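PDB 4M16: bartonella effector protein (Bep) substrate of VirB T4SS from Bartonella sp. AR 15-3, which probably acts as an AMPylase, its N-terminal Fic domain, the part present here, transferring AMP from ATP to tyrosine or threonine hydroxyls of target proteins. Local coordinates for residues A[105-109]-A[150-154]; A[128-132]-A[170-174]; A[164-168]-A[179-183]. All coordinates share one frame; numbering follows the deposited sequence.

Contact 1 of 3, residues A[105-109]-A[150-154]; sequences IYFAH and NYIHP
The rings of Phe-107 and His-153 form a face-to-face stack, centroids 3.8 Å apart and planes only 7° from parallel. His-153 CG stands over the centre of the phenyl ring, and His-153 CB adds a CH-pi contact. One direct bond joins the backbones: Ala-108 N donates to Tyr-151 O over 3.0 Å at 158°, tilted from the carbonyl plane. The same oxygen lies at the edge of the Phe-107 ring. The Tyr-151 ring, CG anti to the backbone N (chi1 161°), lays the rim of one face over Ala-108 N and sets CE2 3.7 Å from Ala-108 CB.

In the next shell, His-153 ND1 donates to a lone pair of Asn-150 O in the carbonyl plane over 2.8 Å, a bent bond because the oxygen lies out of the imidazole plane; NE2 bonds Glu-160, so both nitrogens restrain the ring. His-153, of positive phi, leads out of helix 135-152 into HPFRAGNE, placed like the Fic signature but departing from its usual form. Arg-81 links the segments, donating from NE to His-153 O and NH2 to Ala-108 O. Met-196 of helix 185-197 touches Phe-107, and Asn-116 of helix 110-126 touches Ala-108 and Tyr-151.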
loop_
_atom_site.group_PDB
_atom_site.type_symbol
_atom_site.label_atom_id
_atom_site.label_comp_id
_atom_site.label_asym_id
_atom_site.label_seq_id
_atom_site.Cartn_x
_atom_site.Cartn_y
_atom_site.Cartn_z
ATOM N N ILE A 105 12.749 3.976 12.035
ATOM C CA ILE A 105 12.648 4.343 10.636
ATOM C C ILE A 105 11.186 4.699 10.316
ATOM O O ILE A 105 10.313 3.828 10.376
ATOM C CB ILE A 105 13.119 3.200 9.689
ATOM C CG1 ILE A 105 14.579 2.790 9.945
ATOM C CG2 ILE A 105 13.046 3.632 8.241
ATOM C CD1 ILE A 105 14.937 1.437 9.362
ATOM N N TYR A 106 10.922 5.978 10.019
ATOM C CA TYR A 106 9.532 6.456 9.873
ATOM C C TYR A 106 9.092 6.531 8.416
ATOM O O TYR A 106 9.884 6.761 7.514
ATOM C CB TYR A 106 9.344 7.826 10.538
ATOM C CG TYR A 106 9.490 7.768 12.033
ATOM C CD1 TYR A 106 10.724 7.695 12.619
ATOM C CD2 TYR A 106 8.364 7.770 12.860
ATOM C CE1 TYR A 106 10.861 7.630 13.998
ATOM C CE2 TYR A 106 8.485 7.679 14.243
ATOM C CZ TYR A 106 9.747 7.618 14.787
ATOM O OH TYR A 106 9.907 7.564 16.143
ATOM N N PHE A 107 7.819 6.245 8.223
ATOM C CA PHE A 107 7.094 6.619 7.014
ATOM C C PHE A 107 6.917 8.145 7.013
ATOM O O PHE A 107 7.307 8.850 7.946
ATOM C CB PHE A 107 5.730 5.902 6.992
ATOM C CG PHE A 107 5.864 4.427 6.918
ATOM C CD1 PHE A 107 6.327 3.810 5.749
ATOM C CD2 PHE A 107 5.624 3.631 8.053
ATOM C CE1 PHE A 107 6.476 2.416 5.711
ATOM C CE2 PHE A 107 5.792 2.279 7.999
ATOM C CZ PHE A 107 6.210 1.674 6.829
ATOM N N ALA A 108 6.344 8.653 5.957
ATOM C CA ALA A 108 6.089 10.078 5.855
ATOM C C ALA A 108 5.280 10.586 7.043
ATOM O O ALA A 108 4.329 9.946 7.515
ATOM C CB ALA A 108 5.342 10.366 4.588
ATOM N N HIS A 109 5.644 11.766 7.483
ATOM C CA HIS A 109 4.871 12.469 8.495
ATOM C C HIS A 109 3.545 12.922 7.886
ATOM O O HIS A 109 3.460 13.265 6.709
ATOM C CB HIS A 109 5.710 13.663 9.053
ATOM C CG HIS A 109 5.127 14.259 10.315
ATOM N ND1 HIS A 109 4.022 15.085 10.296
ATOM C CD2 HIS A 109 5.443 14.101 11.617
ATOM C CE1 HIS A 109 3.710 15.447 11.528
ATOM N NE2 HIS A 109 4.576 14.885 12.354
ATOM N N ASN A 150 5.258 3.282 -0.856
ATOM C CA ASN A 150 5.531 2.509 0.353
ATOM C C ASN A 150 5.976 3.477 1.480
ATOM O O ASN A 150 5.512 3.377 2.602
ATOM C CB ASN A 150 6.575 1.419 0.121
ATOM C CG ASN A 150 6.806 0.577 1.354
ATOM O OD1 ASN A 150 5.875 -0.121 1.830
ATOM N ND2 ASN A 150 8.007 0.660 1.912
ATOM N N TYR A 151 6.907 4.363 1.168
ATOM C CA TYR A 151 7.381 5.344 2.164
ATOM C C TYR A 151 6.279 6.246 2.674
ATOM O O TYR A 151 6.200 6.515 3.886
ATOM C CB TYR A 151 8.479 6.220 1.571
ATOM C CG TYR A 151 8.703 7.508 2.308
ATOM C CD1 TYR A 151 9.390 7.554 3.503
ATOM C CD2 TYR A 151 8.193 8.714 1.789
ATOM C CE1 TYR A 151 9.536 8.780 4.181
ATOM C CE2 TYR A 151 8.357 9.914 2.447
ATOM C CZ TYR A 151 9.024 9.956 3.624
ATOM O OH TYR A 151 9.158 11.203 4.255
ATOM N N ILE A 152 5.377 6.659 1.774
ATOM C CA ILE A 152 4.265 7.526 2.156
ATOM C C ILE A 152 3.311 6.874 3.186
ATOM O O ILE A 152 3.026 7.498 4.226
ATOM C CB ILE A 152 3.423 8.044 0.949
ATOM C CG1 ILE A 152 4.276 8.881 0.024
ATOM C CG2 ILE A 152 2.318 8.945 1.493
ATOM C CD1 ILE A 152 3.564 9.353 -1.247
ATOM N N HIS A 153 2.893 5.624 2.917
ATOM C CA HIS A 153 2.053 4.846 3.803
ATOM C C HIS A 153 0.896 5.721 4.257
ATOM O O HIS A 153 0.738 5.975 5.450
ATOM C CB HIS A 153 2.828 4.292 5.013
ATOM C CG HIS A 153 2.910 2.792 5.044
ATOM N ND1 HIS A 153 3.436 2.064 3.995
ATOM C CD2 HIS A 153 2.563 1.900 5.989
ATOM C CE1 HIS A 153 3.426 0.784 4.310
ATOM N NE2 HIS A 153 2.861 0.662 5.501
ATOM N N PRO A 154 0.086 6.192 3.299
ATOM C CA PRO A 154 -0.888 7.213 3.569
ATOM C C PRO A 154 -2.122 6.812 4.415
ATOM O O PRO A 154 -2.838 7.700 4.809
ATOM C CB PRO A 154 -1.362 7.614 2.168
ATOM C CG PRO A 154 -1.199 6.389 1.337
ATOM C CD PRO A 154 0.075 5.787 1.877
#

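Contact 2 of 3, residues A[128-132]-A[170-174]; sequences SNLQG and LAEAA
Leu-130 and Leu-170 meet where the loop after helix 110-126 passes the C-terminal part of helix 159-174, in the helical body of the Fic domain. The loop starts with a Schellman motif: Ser-128, of positive phi, is its C-prime residue, and Asn-129 N reaches back to Leu-124 O. Asn-129 and Leu-130 also have left-handed phi/psi, so the chain turns three residues running before Gln-131 takes up an extended conformation beside Ala-174. Gln-131 N returns to Ser-128 O within this turn.

The packed side is apolar and largely buried. Leu-130 CD1 approaches Leu-170 CD2 at 4.1 Å, branch against branch. Leu-170 has its CG anti to the backbone N (chi1 -180°), which carries the other methyl, CD1, to within 3.5 Å of Asn-129 O. Ala-174 CB sits 3.6 Å from Leu-130 O, a small methyl facing a carbonyl. Phe-138 of helix 135-152 closes on Leu-130 and Ala-174, and Leu-124 touches both leucines. Asn-129 OD1 accepts from the backbone N of Phe-57.

The other side is looser and wet. Gln-131, bent at chi2 (-101°), places its amide beside Ala-173 O, yet NE2 stands 3.3 Å from Ala-173 O at an angle too poor for a hydrogen bond. Solvent mediates instead. Water 3 accepts from Gly-132 N and reaches Gln-131 OE1 and Ala-174 O weakly. Water 2 lies between Leu-130 O (2.6 Å) and Ala-174 O (2.9 Å). Water 1, by contrast, sits at the margin of the packed part, next to the methyls Leu-170 CD1 and Ala-174 CB, and gives the clearest bridge, donating to Asn-129 O at 2.8 Å and to Leu-170 O at 3.0 Å.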
loop_
_atom_site.group_PDB
_atom_site.type_symbol
_atom_site.label_atom_id
_atom_site.label_comp_id
_atom_site.label_asym_id
_atom_site.label_seq_id
_atom_site.Cartn_x
_atom_site.Cartn_y
_atom_site.Cartn_z
ATOM N N SER A 128 2.201 9.336 -18.394
ATOM C CA SER A 128 1.005 8.674 -18.867
ATOM C C SER A 128 0.768 7.294 -18.298
ATOM O O SER A 128 0.556 6.328 -19.045
ATOM C CB SER A 128 1.056 8.592 -20.376
ATOM O OG SER A 128 0.780 9.852 -20.912
ATOM N N ASN A 129 0.819 7.209 -16.962
ATOM C CA ASN A 129 0.576 5.966 -16.249
ATOM C C ASN A 129 1.600 4.855 -16.640
ATOM O O ASN A 129 1.273 3.694 -16.560
ATOM C CB ASN A 129 -0.896 5.498 -16.449
ATOM C CG ASN A 129 -1.915 6.604 -16.115
ATOM O OD1 ASN A 129 -2.039 7.026 -14.979
ATOM N ND2 ASN A 129 -2.669 7.016 -17.097
ATOM N N LEU A 130 2.807 5.233 -17.084
ATOM C CA LEU A 130 3.882 4.271 -17.447
ATOM C C LEU A 130 3.549 3.402 -18.689
ATOM O O LEU A 130 4.092 2.290 -18.891
ATOM C CB LEU A 130 4.281 3.382 -16.258
ATOM C CG LEU A 130 4.575 4.012 -14.898
ATOM C CD1 LEU A 130 5.216 2.963 -14.000
ATOM C CD2 LEU A 130 5.506 5.209 -15.076
ATOM N N GLN A 131 2.702 3.961 -19.512
ATOM C CA GLN A 131 2.295 3.363 -20.793
ATOM C C GLN A 131 3.370 3.553 -21.816
ATOM O O GLN A 131 4.166 4.513 -21.740
ATOM C CB GLN A 131 1.055 4.097 -21.299
ATOM C CG GLN A 131 -0.172 3.753 -20.536
ATOM C CD GLN A 131 -1.008 2.778 -21.287
ATOM O OE1 GLN A 131 -0.499 1.953 -22.099
ATOM N NE2 GLN A 131 -2.293 2.887 -21.090
ATOM N N GLY A 132 3.397 2.656 -22.803
ATOM C CA GLY A 132 4.375 2.787 -23.889
ATOM C C GLY A 132 5.838 2.525 -23.552
ATOM O O GLY A 132 6.705 3.088 -24.203
ATOM N N LEU A 170 -2.051 -1.138 -12.472
ATOM C CA LEU A 170 -1.190 -0.265 -13.271
ATOM C C LEU A 170 -0.394 -1.030 -14.318
ATOM O O LEU A 170 -0.276 -0.574 -15.459
ATOM C CB LEU A 170 -0.247 0.512 -12.345
ATOM C CG LEU A 170 0.740 1.495 -12.960
ATOM C CD1 LEU A 170 -0.026 2.670 -13.481
ATOM C CD2 LEU A 170 1.796 1.989 -11.981
ATOM N N ALA A 171 0.224 -2.148 -13.939
ATOM C CA ALA A 171 0.957 -2.937 -14.886
ATOM C C ALA A 171 0.056 -3.532 -15.993
ATOM O O ALA A 171 0.441 -3.562 -17.187
ATOM C CB ALA A 171 1.715 -4.077 -14.194
ATOM N N GLU A 172 -1.094 -4.084 -15.610
ATOM C CA GLU A 172 -2.038 -4.588 -16.607
ATOM C C GLU A 172 -2.368 -3.513 -17.650
ATOM O O GLU A 172 -2.376 -3.778 -18.863
ATOM C CB GLU A 172 -3.346 -5.016 -15.943
ATOM C CG GLU A 172 -4.255 -5.786 -16.861
ATOM C CD GLU A 172 -5.588 -6.093 -16.234
ATOM O OE1 GLU A 172 -5.790 -5.903 -15.021
ATOM O OE2 GLU A 172 -6.468 -6.533 -16.976
ATOM N N ALA A 173 -2.627 -2.295 -17.178
ATOM C CA ALA A 173 -3.025 -1.211 -18.065
ATOM C C ALA A 173 -1.913 -0.756 -19.016
ATOM O O ALA A 173 -2.175 -0.287 -20.128
ATOM C CB ALA A 173 -3.549 -0.052 -17.263
ATOM N N ALA A 174 -0.680 -0.947 -18.561
ATOM C CA ALA A 174 0.540 -0.550 -19.265
ATOM C C ALA A 174 1.097 -1.637 -20.185
ATOM O O ALA A 174 2.101 -1.428 -20.861
ATOM C CB ALA A 174 1.570 -0.159 -18.222
HETATM O O HOH W 1 -0.946 2.052 -16.815
HETATM O O HOH W 2 4.408 0.316 -20.626
HETATM O O HOH W 3 2.042 0.398 -23.614
#

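Contact 3 of 3, residues A[164-168]-A[179-183]; sequences HIFFE and DFSVV. With EDO (1,2-ethanediol), chain B.
Aromatic packing carries much of the contact between His-164 and Phe-180. Their rings make an offset stack, centroids 4.3 Å apart and planes inclined by 20°, with His-164 CD2 over the centre of the phenyl face. At the edge of that phenyl ring, Glu-168 CG lies in its plane, and Phe-167 CB comes within 4.1 Å of Phe-180 CE2.

Hydrogen bonds tie the turn to the helix and to itself. Glu-168, extended beyond CG (chi2 177°), presents OE2 to Phe-180 N at 2.9 Å and 157°, the N-H meeting it nearly head-on to the C-O bond, so the carboxylate holds the first N-H of the 3-10 segment 180-182. Asp-179 OD1 builds an Asx turn by accepting from Ser-181 N at 3.0 Å; Ser-181 OG donates to the same oxygen at 2.7 Å, and both donors come from one face of the carboxylate.

Two like charges come close: Glu-168 OE2 and Asp-179 OD1 are 3.8 Å apart, each holding N-H or O-H donors that probably offset the repulsion. A 1,2-ethanediol, probably from the crystallisation liquor, spans the Glu-168 carboxylate, O1 donating to OE1 at 3.1 Å and O2 to OE2 at 3.0 Å.

The loop thus turns back against helix 159-174, from which it has just emerged. Phe-146 of helix 135-152 meets the Phe-180 ring, Ile-214 of helix 200-214 touches it too, and Ile-188 of helix 185-197 touches His-164.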
loop_
_atom_site.group_PDB
_atom_site.type_symbol
_atom_site.label_atom_id
_atom_site.label_comp_id
_atom_site.label_asym_id
_atom_site.label_seq_id
_atom_site.Cartn_x
_atom_site.Cartn_y
_atom_site.Cartn_z
ATOM N N HIS A 164 -0.266 -3.106 -3.481
ATOM C CA HIS A 164 -0.113 -4.263 -4.331
ATOM C C HIS A 164 -1.144 -4.281 -5.466
ATOM O O HIS A 164 -0.776 -4.452 -6.621
ATOM C CB HIS A 164 -0.148 -5.584 -3.575
ATOM C CG HIS A 164 0.945 -5.714 -2.588
ATOM N ND1 HIS A 164 0.874 -6.554 -1.504
ATOM C CD2 HIS A 164 2.101 -5.027 -2.459
ATOM C CE1 HIS A 164 1.966 -6.420 -0.779
ATOM N NE2 HIS A 164 2.722 -5.499 -1.334
ATOM N N ILE A 165 -2.426 -4.180 -5.149
ATOM C CA ILE A 165 -3.447 -4.255 -6.205
ATOM C C ILE A 165 -3.341 -3.039 -7.139
ATOM O O ILE A 165 -3.535 -3.152 -8.332
ATOM C CB ILE A 165 -4.889 -4.459 -5.633
ATOM C CG1 ILE A 165 -5.912 -4.599 -6.741
ATOM C CG2 ILE A 165 -5.304 -3.359 -4.669
ATOM C CD1 ILE A 165 -5.705 -5.867 -7.551
ATOM N N PHE A 166 -3.042 -1.882 -6.592
ATOM C CA PHE A 166 -2.863 -0.654 -7.393
ATOM C C PHE A 166 -1.795 -0.902 -8.453
ATOM O O PHE A 166 -2.023 -0.613 -9.631
ATOM C CB PHE A 166 -2.477 0.543 -6.527
ATOM C CG PHE A 166 -2.283 1.837 -7.278
ATOM C CD1 PHE A 166 -1.083 2.107 -7.899
ATOM C CD2 PHE A 166 -3.270 2.823 -7.285
ATOM C CE1 PHE A 166 -0.873 3.309 -8.550
ATOM C CE2 PHE A 166 -3.062 4.049 -7.918
ATOM C CZ PHE A 166 -1.862 4.283 -8.565
ATOM N N PHE A 167 -0.653 -1.463 -8.035
ATOM C CA PHE A 167 0.421 -1.669 -8.973
ATOM C C PHE A 167 0.173 -2.834 -9.956
ATOM O O PHE A 167 0.647 -2.814 -11.071
ATOM C CB PHE A 167 1.771 -1.801 -8.250
ATOM C CG PHE A 167 2.412 -0.470 -8.054
ATOM C CD1 PHE A 167 2.032 0.337 -6.991
ATOM C CD2 PHE A 167 3.330 0.012 -8.951
ATOM C CE1 PHE A 167 2.576 1.598 -6.821
ATOM C CE2 PHE A 167 3.912 1.271 -8.777
ATOM C CZ PHE A 167 3.504 2.084 -7.735
ATOM N N GLU A 168 -0.608 -3.811 -9.548
ATOM C CA GLU A 168 -0.976 -4.911 -10.440
ATOM C C GLU A 168 -1.905 -4.370 -11.563
ATOM O O GLU A 168 -1.739 -4.721 -12.736
ATOM C CB GLU A 168 -1.596 -6.070 -9.631
ATOM C CG GLU A 168 -0.588 -6.748 -8.695
ATOM C CD GLU A 168 -1.175 -7.869 -7.822
ATOM O OE1 GLU A 168 -2.367 -7.798 -7.489
ATOM O OE2 GLU A 168 -0.445 -8.793 -7.429
ATOM N N ASP A 179 2.640 -9.565 -10.305
ATOM C CA ASP A 179 1.883 -10.458 -9.449
ATOM C C ASP A 179 2.583 -10.687 -8.121
ATOM O O ASP A 179 3.433 -11.541 -7.987
ATOM C CB ASP A 179 1.646 -11.755 -10.153
ATOM C CG ASP A 179 0.827 -12.724 -9.349
ATOM O OD1 ASP A 179 0.383 -12.423 -8.205
ATOM O OD2 ASP A 179 0.631 -13.804 -9.898
ATOM N N PHE A 180 2.154 -9.940 -7.120
ATOM C CA PHE A 180 2.791 -10.004 -5.826
ATOM C C PHE A 180 2.647 -11.384 -5.154
ATOM O O PHE A 180 3.512 -11.739 -4.353
ATOM C CB PHE A 180 2.292 -8.887 -4.926
ATOM C CG PHE A 180 2.805 -7.509 -5.330
ATOM C CD1 PHE A 180 4.028 -7.072 -4.852
ATOM C CD2 PHE A 180 2.135 -6.724 -6.241
ATOM C CE1 PHE A 180 4.569 -5.843 -5.223
ATOM C CE2 PHE A 180 2.666 -5.494 -6.621
ATOM C CZ PHE A 180 3.892 -5.054 -6.105
ATOM N N SER A 181 1.627 -12.167 -5.527
ATOM C CA SER A 181 1.412 -13.514 -4.955
ATOM C C SER A 181 2.467 -14.560 -5.353
ATOM O O SER A 181 2.475 -15.658 -4.812
ATOM C CB SER A 181 0.021 -14.038 -5.320
ATOM O OG SER A 181 0.005 -14.557 -6.642
ATOM N N VAL A 182 3.331 -14.233 -6.312
ATOM C CA VAL A 182 4.437 -15.092 -6.760
ATOM C C VAL A 182 5.513 -15.312 -5.685
ATOM O O VAL A 182 6.235 -16.284 -5.738
ATOM C CB VAL A 182 5.113 -14.487 -8.027
ATOM C CG1 VAL A 182 6.441 -15.173 -8.358
ATOM C CG2 VAL A 182 4.174 -14.589 -9.213
ATOM N N VAL A 183 5.650 -14.379 -4.741
ATOM C CA VAL A 183 6.684 -14.473 -3.693
ATOM C C VAL A 183 6.043 -14.419 -2.341
ATOM O O VAL A 183 4.858 -14.131 -2.256
ATOM C CB VAL A 183 7.701 -13.311 -3.800
ATOM C CG1 VAL A 183 8.531 -13.447 -5.081
ATOM C CG2 VAL A 183 6.982 -11.978 -3.748
HETATM C C1 EDO B . -3.395 -9.289 -4.176
HETATM O O1 EDO B . -2.894 -7.979 -4.481
HETATM C C2 EDO B . -2.246 -10.290 -3.956
HETATM O O2 EDO B . -1.224 -10.232 -4.956
#

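How the contacts relate
All three contacts set a loop against a helix and are partly buried, but they differ in distance from the chain's centre. Contacts 1 and 3 are each centred about 10 Å from it, on opposite sides, whereas contact 2 is about 18 Å out. Contact 1 uses the end of helix 135-152; contacts 2 and 3 share helix 159-174, which follows it, with centres about 15 Å apart. Contacts 1 and 3 each combine an aromatic stack involving a histidine with one direct hydrogen bond, backbone to backbone in contact 1 and to a carboxylate in contact 3. Contact 2 has aliphatic packing, and waters provide its polar links.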